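Local coordinates for uncharacterized hypothetical protein FTT_1539c (Francisella tularensis subsp. tularensis, PDB 4QVR) that is of unknown function, a DUF6844-domain protein made with a signal sequence, consistent with export from the bacterial cytoplasm, at residues G67-V70 against A71-N75; L140-E143 against K144-K148; K407-S410 against T411-T415. One frame throughout, in Å; residues are numbered along the deposited sequence.

In the fold
All three contacts are short continuous runs of helix, held by bonds and packing between neighbouring turns. Contact 1 (67-75) and contact 2 (140-148) are partly buried, while contact 3 (407-415) lies mainly at the surface, with Leu409 buried. Contact 1 packs helix 67-78 on strands 318-322 and 251-261, its centre about 25 Å from that of contact 2 and about 31 Å from that of contact 3, which is across the chain's centre. Contacts 2 and 3 touch: Ile147 of helix 134-159 packs on Ser410 and Tyr413 of helix 402-415. Contact 2 pairs a phenylalanine with a leucine; contact 3 adds a threonine hydroxyl on a backbone carbonyl; contact 1 is held across by backbone bonds alone, with side-chain carbons packed on carbonyl oxygens.

Contact 1 of 3, residues G67-V70 against A71-N75; sequences GADV and ANLNN
Leu73 N donates to Asp69 O over 2.6 Å, a short and nearly straight bond (169° at the hydrogen) that arrives close to the direction in which the carbonyl points. The same oxygen is also covered by the leucine side chain, with Leu73 CB 3.5 Å from Asp69 O, while Leu73 CG lies 4.1 Å from Asp69 CB. Apolar branch and carboxylate-bearing chain thus leave the helix on one side, one turn apart. The next bond along, Asn74 N to Val70 O, is longer at 3.2 Å and its donor stands 46° out of the carbonyl plane. Here Asn74 CB presses on the acceptor, 3.1 Å from Val70 O. Asn72 folds back over the preceding turn: CG is anti to its carbonyl carbon (chi1 -59°), which carries OD1 to 3.2 Å from Asp69 CA. That oxygen also lies 3.2 Å from Ala68 O, two acceptors without a hydrogen bond between them. Val70 N bonds to Gly67 O at 3.2 Å, a three-residue step, whereas the two bonds from Leu73 and Asn74 have the four-residue spacing of an alpha helix. Further out, the amide of Asn74 is turned to the neighbouring sheet, where ND2 donates to Phe322 O. Phe322, on strand 318-322, also meets the side chains of Asp69, Val70 and Leu73. Tyr115 touches Asp69, Asn72 and Leu73, and Leu73 continues onto Leu252 and Ile254, so helix 67-78 lies against strands 318-322 and 251-261.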
ATOM      1  N   GLY A  67      18.574 -12.724  -3.695  1.00119.71           N
ATOM      2  CA  GLY A  67      18.938 -12.863  -5.106  1.00117.49           C
ATOM      3  C   GLY A  67      17.957 -12.442  -6.178  1.00110.18           C
ATOM      4  O   GLY A  67      18.096 -11.375  -6.774  1.00104.83           O
ATOM      5  N   ALA A  68      16.968 -13.297  -6.423  1.00112.23           N
ATOM      6  CA  ALA A  68      15.968 -13.085  -7.480  1.00108.71           C
ATOM      7  C   ALA A  68      15.396 -11.683  -7.541  1.00101.94           C
ATOM      8  O   ALA A  68      15.530 -10.979  -8.545  1.00 95.94           O
ATOM      9  CB  ALA A  68      14.824 -14.084  -7.324  1.00108.77           C
ATOM     10  N   ASP A  69      14.767 -11.276  -6.452  1.00 99.36           N
ATOM     11  CA  ASP A  69      14.085 -10.002  -6.432  1.00 98.70           C
ATOM     12  C   ASP A  69      14.971  -8.748  -6.494  1.00 94.17           C
ATOM     13  O   ASP A  69      14.462  -7.684  -6.846  1.00 90.19           O
ATOM     14  CB  ASP A  69      13.062  -9.949  -5.273  1.00104.44           C
ATOM     15  CG  ASP A  69      13.707 -10.050  -3.896  1.00107.72           C
ATOM     16  OD1 ASP A  69      14.764  -9.418  -3.669  1.00110.71           O
ATOM     17  OD2 ASP A  69      13.120 -10.735  -3.026  1.00107.40           O
ATOM     18  N   VAL A  70      16.275  -8.856  -6.203  1.00 91.12           N
ATOM     19  CA  VAL A  70      17.158  -7.670  -6.260  1.00 87.49           C
ATOM     20  C   VAL A  70      17.018  -6.969  -7.624  1.00 86.77           C
ATOM     21  O   VAL A  70      16.978  -5.739  -7.689  1.00 89.08           O
ATOM     22  CB  VAL A  70      18.654  -7.995  -5.939  1.00 90.28           C
ATOM     23  CG1 VAL A  70      19.547  -6.782  -6.187  1.00 86.03           C
ATOM     24  CG2 VAL A  70      18.817  -8.464  -4.495  1.00 88.73           C
ATOM     25  N   ALA A  71      16.932  -7.755  -8.697  1.00 90.96           N
ATOM     26  CA  ALA A  71      16.748  -7.226 -10.055  1.00 89.38           C
ATOM     27  C   ALA A  71      15.268  -6.955 -10.336  1.00 86.42           C
ATOM     28  O   ALA A  71      14.946  -6.163 -11.212  1.00 83.53           O
ATOM     29  CB  ALA A  71      17.301  -8.193 -11.091  1.00 91.82           C
ATOM     30  N   ASN A  72      14.371  -7.637  -9.620  1.00 83.02           N
ATOM     31  CA  ASN A  72      12.930  -7.423  -9.793  1.00 78.48           C
ATOM     32  C   ASN A  72      12.527  -6.103  -9.158  1.00 73.81           C
ATOM     33  O   ASN A  72      11.891  -5.261  -9.798  1.00 71.75           O
ATOM     34  CB  ASN A  72      12.106  -8.542  -9.147  1.00 76.88           C
ATOM     35  CG  ASN A  72      12.416  -9.912  -9.718  1.00 83.31           C
ATOM     36  OD1 ASN A  72      12.385 -10.920  -9.001  1.00 81.52           O
ATOM     37  ND2 ASN A  72      12.731  -9.959 -11.005  1.00 86.85           N
ATOM     38  N   LEU A  73      12.897  -5.928  -7.891  1.00 71.37           N
ATOM     39  CA  LEU A  73      12.566  -4.703  -7.175  1.00 68.63           C
ATOM     40  C   LEU A  73      13.331  -3.504  -7.732  1.00 68.04           C
ATOM     41  O   LEU A  73      12.746  -2.430  -7.870  1.00 73.60           O
ATOM     42  CB  LEU A  73      12.762  -4.868  -5.662  1.00 67.88           C
ATOM     43  CG  LEU A  73      11.900  -5.978  -5.049  1.00 66.42           C
ATOM     44  CD1 LEU A  73      12.032  -6.005  -3.543  1.00 65.58           C
ATOM     45  CD2 LEU A  73      10.438  -5.817  -5.434  1.00 67.83           C
ATOM     46  N   ASN A  74      14.613  -3.672  -8.077  1.00 68.61           N
ATOM     47  CA  ASN A  74      15.378  -2.550  -8.646  1.00 66.19           C
ATOM     48  C   ASN A  74      14.906  -2.182 -10.055  1.00 63.00           C
ATOM     49  O   ASN A  74      14.816  -1.001 -10.398  1.00 60.43           O
ATOM     50  CB  ASN A  74      16.903  -2.796  -8.623  1.00 71.34           C
ATOM     51  CG  ASN A  74      17.536  -2.552  -7.245  1.00 75.00           C
ATOM     52  OD1 ASN A  74      16.849  -2.306  -6.248  1.00 72.79           O
ATOM     53  ND2 ASN A  74      18.860  -2.596  -7.197  1.00 77.85           N
ATOM     54  N   ASN A  75      14.601  -3.172 -10.879  1.00 65.16           N
ATOM     55  CA  ASN A  75      14.123  -2.861 -12.235  1.00 71.15           C
ATOM     56  C   ASN A  75      12.755  -2.184 -12.234  1.00 69.23           C
ATOM     57  O   ASN A  75      12.472  -1.373 -13.120  1.00 74.96           O
ATOM     58  CB  ASN A  75      14.109  -4.097 -13.139  1.00 74.89           C
ATOM     59  CG  ASN A  75      15.509  -4.616 -13.435  1.00 82.38           C
ATOM     60  OD1 ASN A  75      16.508  -3.952 -13.132  1.00 80.15           O
ATOM     61  ND2 ASN A  75      15.590  -5.804 -14.031  1.00 85.20           N
TER

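Contact 2 of 3, residues L140-E143 against K144-K148; sequences LAFE and KALIK
Lys144, Glu143 and Phe142 bury the most surface in this contact, each in its own way. The extended chain of Lys144 runs back past the preceding turn, CG 3.6 Å from Leu140 O and CE 4.4 Å from Leu140 CG. Lys144 N donates to that carbonyl, and the ammonium reaches beyond it to Thr124 O. Glu143 turns its carboxylate to Gln139, OE2 taking a bond from NE2, while its backbone oxygen receives Ile147 N at 3.1 Å. Ile147 CG1 lies against the same Glu143 O at 3.5 Å. The backbone bonds from Lys144 N and Ile147 N, with Ala145 N to Ala141 O, follow the i to i+4 pattern of an alpha helix, here part of helix 134-159 packed on strand 264-273 through Ala141, Phe142 and Ala145. Phe142 has CG anti to the backbone N (chi1 164°), and Leu146 shares that choice, setting the two side chains alongside each other and pointing the same way. Leu146 CB stands 4.1 Å above one ring face, displaced toward the rim, and Leu146 CD2 comes to 4.0 Å from Phe142 CZ. Leu146 N donates to Phe142 O at 2.8 Å, almost straight at 174°.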
ATOM      1  N   LEU A 140      -4.562  11.261  -2.528  1.00 39.50           N
ATOM      2  CA  LEU A 140      -5.672  10.646  -1.824  1.00 38.28           C
ATOM      3  C   LEU A 140      -6.084   9.358  -2.560  1.00 35.51           C
ATOM      4  O   LEU A 140      -6.373   8.320  -1.960  1.00 33.84           O
ATOM      5  CB  LEU A 140      -6.843  11.619  -1.781  1.00 40.92           C
ATOM      6  CG  LEU A 140      -8.114  11.020  -1.189  1.00 41.98           C
ATOM      7  CD1 LEU A 140      -7.911  10.745   0.282  1.00 44.09           C
ATOM      8  CD2 LEU A 140      -9.291  11.943  -1.380  1.00 41.85           C
ATOM      9  N   ALA A 141      -6.146   9.455  -3.876  1.00 35.84           N
ATOM     10  CA  ALA A 141      -6.520   8.329  -4.725  1.00 35.83           C
ATOM     11  C   ALA A 141      -5.551   7.145  -4.522  1.00 35.99           C
ATOM     12  O   ALA A 141      -5.979   5.977  -4.465  1.00 33.34           O
ATOM     13  CB  ALA A 141      -6.554   8.779  -6.182  1.00 38.52           C
ATOM     14  N   PHE A 142      -4.254   7.445  -4.410  1.00 37.29           N
ATOM     15  CA  PHE A 142      -3.261   6.408  -4.145  1.00 37.75           C
ATOM     16  C   PHE A 142      -3.529   5.798  -2.787  1.00 35.89           C
ATOM     17  O   PHE A 142      -3.497   4.592  -2.644  1.00 36.47           O
ATOM     18  CB  PHE A 142      -1.809   6.910  -4.199  1.00 36.32           C
ATOM     19  CG  PHE A 142      -0.841   5.947  -3.558  1.00 34.58           C
ATOM     20  CD1 PHE A 142      -0.533   4.742  -4.169  1.00 34.11           C
ATOM     21  CD2 PHE A 142      -0.259   6.230  -2.334  1.00 34.40           C
ATOM     22  CE1 PHE A 142       0.314   3.826  -3.551  1.00 33.40           C
ATOM     23  CE2 PHE A 142       0.620   5.334  -1.730  1.00 32.94           C
ATOM     24  CZ  PHE A 142       0.892   4.125  -2.334  1.00 32.11           C
ATOM     25  N   GLU A 143      -3.785   6.621  -1.790  1.00 35.30           N
ATOM     26  CA  GLU A 143      -4.038   6.093  -0.431  1.00 38.81           C
ATOM     27  C   GLU A 143      -5.207   5.120  -0.397  1.00 37.70           C
ATOM     28  O   GLU A 143      -5.154   4.074   0.269  1.00 41.92           O
ATOM     29  CB  GLU A 143      -4.242   7.234   0.572  1.00 44.69           C
ATOM     30  CG  GLU A 143      -2.927   7.994   0.881  1.00 54.91           C
ATOM     31  CD  GLU A 143      -3.110   9.380   1.518  1.00 64.72           C
ATOM     32  OE1 GLU A 143      -4.226   9.726   1.991  1.00 69.95           O
ATOM     33  OE2 GLU A 143      -2.113  10.142   1.532  1.00 74.34           O
ATOM     34  N   LYS A 144      -6.254   5.434  -1.127  1.00 34.41           N
ATOM     35  CA  LYS A 144      -7.411   4.532  -1.197  1.00 37.57           C
ATOM     36  C   LYS A 144      -7.083   3.252  -1.946  1.00 33.76           C
ATOM     37  O   LYS A 144      -7.537   2.189  -1.578  1.00 35.14           O
ATOM     38  CB  LYS A 144      -8.574   5.206  -1.917  1.00 39.41           C
ATOM     39  CG  LYS A 144      -9.275   6.332  -1.140  1.00 45.80           C
ATOM     40  CD  LYS A 144     -10.133   7.028  -2.180  1.00 50.95           C
ATOM     41  CE  LYS A 144     -11.178   7.963  -1.667  1.00 54.79           C
ATOM     42  NZ  LYS A 144     -11.936   8.381  -2.873  1.00 53.31           N
ATOM     43  N   ALA A 145      -6.359   3.375  -3.047  1.00 30.13           N
ATOM     44  CA  ALA A 145      -5.932   2.216  -3.793  1.00 29.65           C
ATOM     45  C   ALA A 145      -5.070   1.306  -2.894  1.00 30.13           C
ATOM     46  O   ALA A 145      -5.281   0.080  -2.800  1.00 32.42           O
ATOM     47  CB  ALA A 145      -5.105   2.657  -4.985  1.00 27.98           C
ATOM     48  N   LEU A 146      -4.072   1.880  -2.252  1.00 29.80           N
ATOM     49  CA  LEU A 146      -3.185   1.051  -1.378  1.00 30.59           C
ATOM     50  C   LEU A 146      -3.950   0.307  -0.316  1.00 31.06           C
ATOM     51  O   LEU A 146      -3.757  -0.893  -0.115  1.00 30.28           O
ATOM     52  CB  LEU A 146      -2.183   1.925  -0.674  1.00 33.74           C
ATOM     53  CG  LEU A 146      -1.205   1.217   0.276  1.00 38.05           C
ATOM     54  CD1 LEU A 146      -0.333   0.222  -0.482  1.00 38.90           C
ATOM     55  CD2 LEU A 146      -0.348   2.272   0.959  1.00 38.90           C
ATOM     56  N   ILE A 147      -4.825   1.025   0.383  1.00 32.40           N
ATOM     57  CA  ILE A 147      -5.608   0.430   1.465  1.00 36.81           C
ATOM     58  C   ILE A 147      -6.528  -0.647   0.950  1.00 34.08           C
ATOM     59  O   ILE A 147      -6.778  -1.651   1.621  1.00 34.09           O
ATOM     60  CB  ILE A 147      -6.415   1.516   2.236  1.00 44.94           C
ATOM     61  CG1 ILE A 147      -5.491   2.233   3.228  1.00 50.68           C
ATOM     62  CG2 ILE A 147      -7.562   0.901   3.004  1.00 48.61           C
ATOM     63  CD1 ILE A 147      -6.158   3.384   3.964  1.00 58.69           C
ATOM     64  N   LYS A 148      -7.040  -0.440  -0.246  1.00 33.15           N
ATOM     65  CA  LYS A 148      -7.919  -1.425  -0.873  1.00 35.42           C
ATOM     66  C   LYS A 148      -7.115  -2.676  -1.220  1.00 35.05           C
ATOM     67  O   LYS A 148      -7.553  -3.799  -0.995  1.00 35.33           O
ATOM     68  CB  LYS A 148      -8.540  -0.813  -2.098  1.00 39.38           C
ATOM     69  CG  LYS A 148      -9.627  -1.632  -2.759  1.00 45.23           C
ATOM     70  CD  LYS A 148     -10.292  -0.728  -3.783  1.00 52.35           C
ATOM     71  CE  LYS A 148     -11.538  -1.348  -4.370  1.00 61.57           C
ATOM     72  NZ  LYS A 148     -11.231  -2.607  -5.075  1.00 66.13           N
TER

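Contact 3 of 3, residues K407-S410 against T411-T415; sequences KTLS and TYYKT
Lys407 O is gripped twice by Thr411. The backbone N of Thr411 donates to Lys407 O at 2.7 Å, tilted 19° from the carbonyl plane, and the hydroxyl OG1 of Thr411 donates to Lys407 O at 2.8 Å from well above that plane. This pair of hydrogen bonds, in which a threonine hydroxyl returns to the carbonyl four residues earlier, is a familiar feature of alpha helices, here helix 402-415. Thr411 OG1 lies anti to the carbonyl carbon and beside the backbone N (chi1 -63°), so that hydroxyl and amide converge on one oxygen and the hydroxyl hydrogen is used within its own helix. The remaining backbone bonds keep the same spacing: Tyr412 N to Thr408 O, Tyr413 N to Leu409 O and Lys414 N to Ser410 O. The aliphatic part of Lys414 leans over the last of these acceptors, CG 3.4 Å from Ser410 O. Thr408 repeats the hydroxyl bond one turn earlier, its OG1 bonding to Asp404 O. Tyr412 and Tyr413 leave the helix in different directions: Tyr412 contacts Met380 of helix 374-385 and its OH bonds to Ala369 O, whereas Tyr413 faces helix 134-159, touching Ile147 and bonding through OH to Gln150 OE1. Leu409 accompanies Tyr413, the two side chains running alongside each other in the same direction, and Leu409 also touches Gln150. Leu409 meets the ring at CE2, the carbon next to the one carrying OH: Leu409 CG lies 3.8 Å and CD1 4.1 Å from Tyr413 CE2. Nearer the backbone, the neighbouring ring carbon CD2 of Tyr413 lies 3.3 Å from Leu409 O.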
ATOM      1  N   LYS A 407     -12.218  -0.189   6.043  1.00 68.36           N
ATOM      2  CA  LYS A 407     -12.549   0.934   6.927  1.00 73.58           C
ATOM      3  C   LYS A 407     -11.794   0.791   8.252  1.00 71.84           C
ATOM      4  O   LYS A 407     -11.221   1.752   8.757  1.00 70.68           O
ATOM      5  CB  LYS A 407     -14.056   1.037   7.175  1.00 80.65           C
ATOM      6  CG  LYS A 407     -14.440   2.373   7.796  1.00 89.06           C
ATOM      7  CD  LYS A 407     -15.942   2.555   7.907  1.00 97.90           C
ATOM      8  CE  LYS A 407     -16.286   3.935   8.447  1.00104.32           C
ATOM      9  NZ  LYS A 407     -17.752   4.119   8.657  1.00110.87           N
ATOM     10  N   THR A 408     -11.783  -0.419   8.799  1.00 67.04           N
ATOM     11  CA  THR A 408     -11.060  -0.690  10.031  1.00 70.85           C
ATOM     12  C   THR A 408      -9.583  -0.336   9.889  1.00 64.04           C
ATOM     13  O   THR A 408      -8.975   0.206  10.774  1.00 64.71           O
ATOM     14  CB  THR A 408     -11.141  -2.180  10.377  1.00 73.34           C
ATOM     15  OG1 THR A 408     -12.510  -2.599  10.331  1.00 80.84           O
ATOM     16  CG2 THR A 408     -10.580  -2.449  11.750  1.00 75.86           C
ATOM     17  N   LEU A 409      -9.024  -0.637   8.738  1.00 61.21           N
ATOM     18  CA  LEU A 409      -7.621  -0.372   8.474  1.00 58.02           C
ATOM     19  C   LEU A 409      -7.419   1.133   8.271  1.00 58.77           C
ATOM     20  O   LEU A 409      -6.465   1.731   8.790  1.00 57.63           O
ATOM     21  CB  LEU A 409      -7.217  -1.184   7.249  1.00 54.12           C
ATOM     22  CG  LEU A 409      -5.777  -1.437   6.892  1.00 54.15           C
ATOM     23  CD1 LEU A 409      -4.982  -2.023   8.052  1.00 54.92           C
ATOM     24  CD2 LEU A 409      -5.810  -2.393   5.712  1.00 49.09           C
ATOM     25  N   SER A 410      -8.329   1.744   7.523  1.00 59.63           N
ATOM     26  CA  SER A 410      -8.302   3.181   7.311  1.00 64.05           C
ATOM     27  C   SER A 410      -8.397   3.924   8.661  1.00 66.13           C
ATOM     28  O   SER A 410      -7.754   4.960   8.874  1.00 63.04           O
ATOM     29  CB  SER A 410      -9.470   3.594   6.427  1.00 65.24           C
ATOM     30  OG  SER A 410      -9.524   5.000   6.334  1.00 70.32           O
ATOM     31  N   THR A 411      -9.192   3.377   9.568  1.00 67.26           N
ATOM     32  CA  THR A 411      -9.365   3.979  10.880  1.00 78.12           C
ATOM     33  C   THR A 411      -8.032   3.926  11.618  1.00 79.36           C
ATOM     34  O   THR A 411      -7.565   4.940  12.139  1.00 79.44           O
ATOM     35  CB  THR A 411     -10.465   3.245  11.689  1.00 80.82           C
ATOM     36  OG1 THR A 411     -11.725   3.388  11.017  1.00 82.29           O
ATOM     37  CG2 THR A 411     -10.589   3.801  13.094  1.00 84.97           C
ATOM     38  N   TYR A 412      -7.421   2.738  11.623  1.00 76.59           N
ATOM     39  CA  TYR A 412      -6.145   2.501  12.295  1.00 71.73           C
ATOM     40  C   TYR A 412      -5.042   3.414  11.803  1.00 70.75           C
ATOM     41  O   TYR A 412      -4.243   3.874  12.603  1.00 74.00           O
ATOM     42  CB  TYR A 412      -5.722   1.046  12.126  1.00 70.56           C
ATOM     43  CG  TYR A 412      -4.306   0.730  12.560  1.00 68.82           C
ATOM     44  CD1 TYR A 412      -3.996   0.503  13.905  1.00 72.29           C
ATOM     45  CD2 TYR A 412      -3.279   0.625  11.619  1.00 64.64           C
ATOM     46  CE1 TYR A 412      -2.696   0.201  14.301  1.00 72.02           C
ATOM     47  CE2 TYR A 412      -1.983   0.320  11.996  1.00 63.14           C
ATOM     48  CZ  TYR A 412      -1.690   0.104  13.332  1.00 70.62           C
ATOM     49  OH  TYR A 412      -0.390  -0.191  13.709  1.00 72.14           O
ATOM     50  N   TYR A 413      -4.978   3.681  10.505  1.00 64.60           N
ATOM     51  CA  TYR A 413      -3.932   4.562  10.022  1.00 67.74           C
ATOM     52  C   TYR A 413      -4.171   5.999  10.481  1.00 76.95           C
ATOM     53  O   TYR A 413      -3.238   6.673  10.909  1.00 80.06           O
ATOM     54  CB  TYR A 413      -3.750   4.503   8.497  1.00 66.98           C
ATOM     55  CG  TYR A 413      -3.164   3.205   7.969  1.00 62.03           C
ATOM     56  CD1 TYR A 413      -1.950   2.723   8.442  1.00 60.23           C
ATOM     57  CD2 TYR A 413      -3.789   2.503   6.938  1.00 58.35           C
ATOM     58  CE1 TYR A 413      -1.410   1.538   7.947  1.00 57.25           C
ATOM     59  CE2 TYR A 413      -3.250   1.331   6.425  1.00 52.48           C
ATOM     60  CZ  TYR A 413      -2.061   0.850   6.935  1.00 52.78           C
ATOM     61  OH  TYR A 413      -1.527  -0.320   6.440  1.00 49.62           O
ATOM     62  N   LYS A 414      -5.418   6.463  10.422  1.00 84.51           N
ATOM     63  CA  LYS A 414      -5.727   7.835  10.844  1.00 88.74           C
ATOM     64  C   LYS A 414      -5.452   8.054  12.323  1.00 89.63           C
ATOM     65  O   LYS A 414      -4.977   9.109  12.687  1.00 90.10           O
ATOM     66  CB  LYS A 414      -7.173   8.230  10.495  1.00 94.60           C
ATOM     67  CG  LYS A 414      -7.429   8.352   8.988  1.00 95.98           C
ATOM     68  CD  LYS A 414      -8.871   8.716   8.639  1.00 99.27           C
ATOM     69  CE  LYS A 414      -9.242  10.119   9.097  1.00106.26           C
ATOM     70  NZ  LYS A 414     -10.652  10.468   8.776  1.00108.72           N
ATOM     71  N   THR A 415      -5.710   7.055  13.166  1.00 91.49           N
ATOM     72  CA  THR A 415      -5.487   7.201  14.616  1.00 94.04           C
ATOM     73  C   THR A 415      -4.080   6.867  15.127  1.00 94.28           C
ATOM     74  O   THR A 415      -3.674   7.416  16.137  1.00102.62           O
ATOM     75  CB  THR A 415      -6.498   6.381  15.469  1.00 97.16           C
ATOM     76  OG1 THR A 415      -6.311   4.979  15.257  1.00 92.71           O
ATOM     77  CG2 THR A 415      -7.936   6.767  15.143  1.00 99.83           C
TER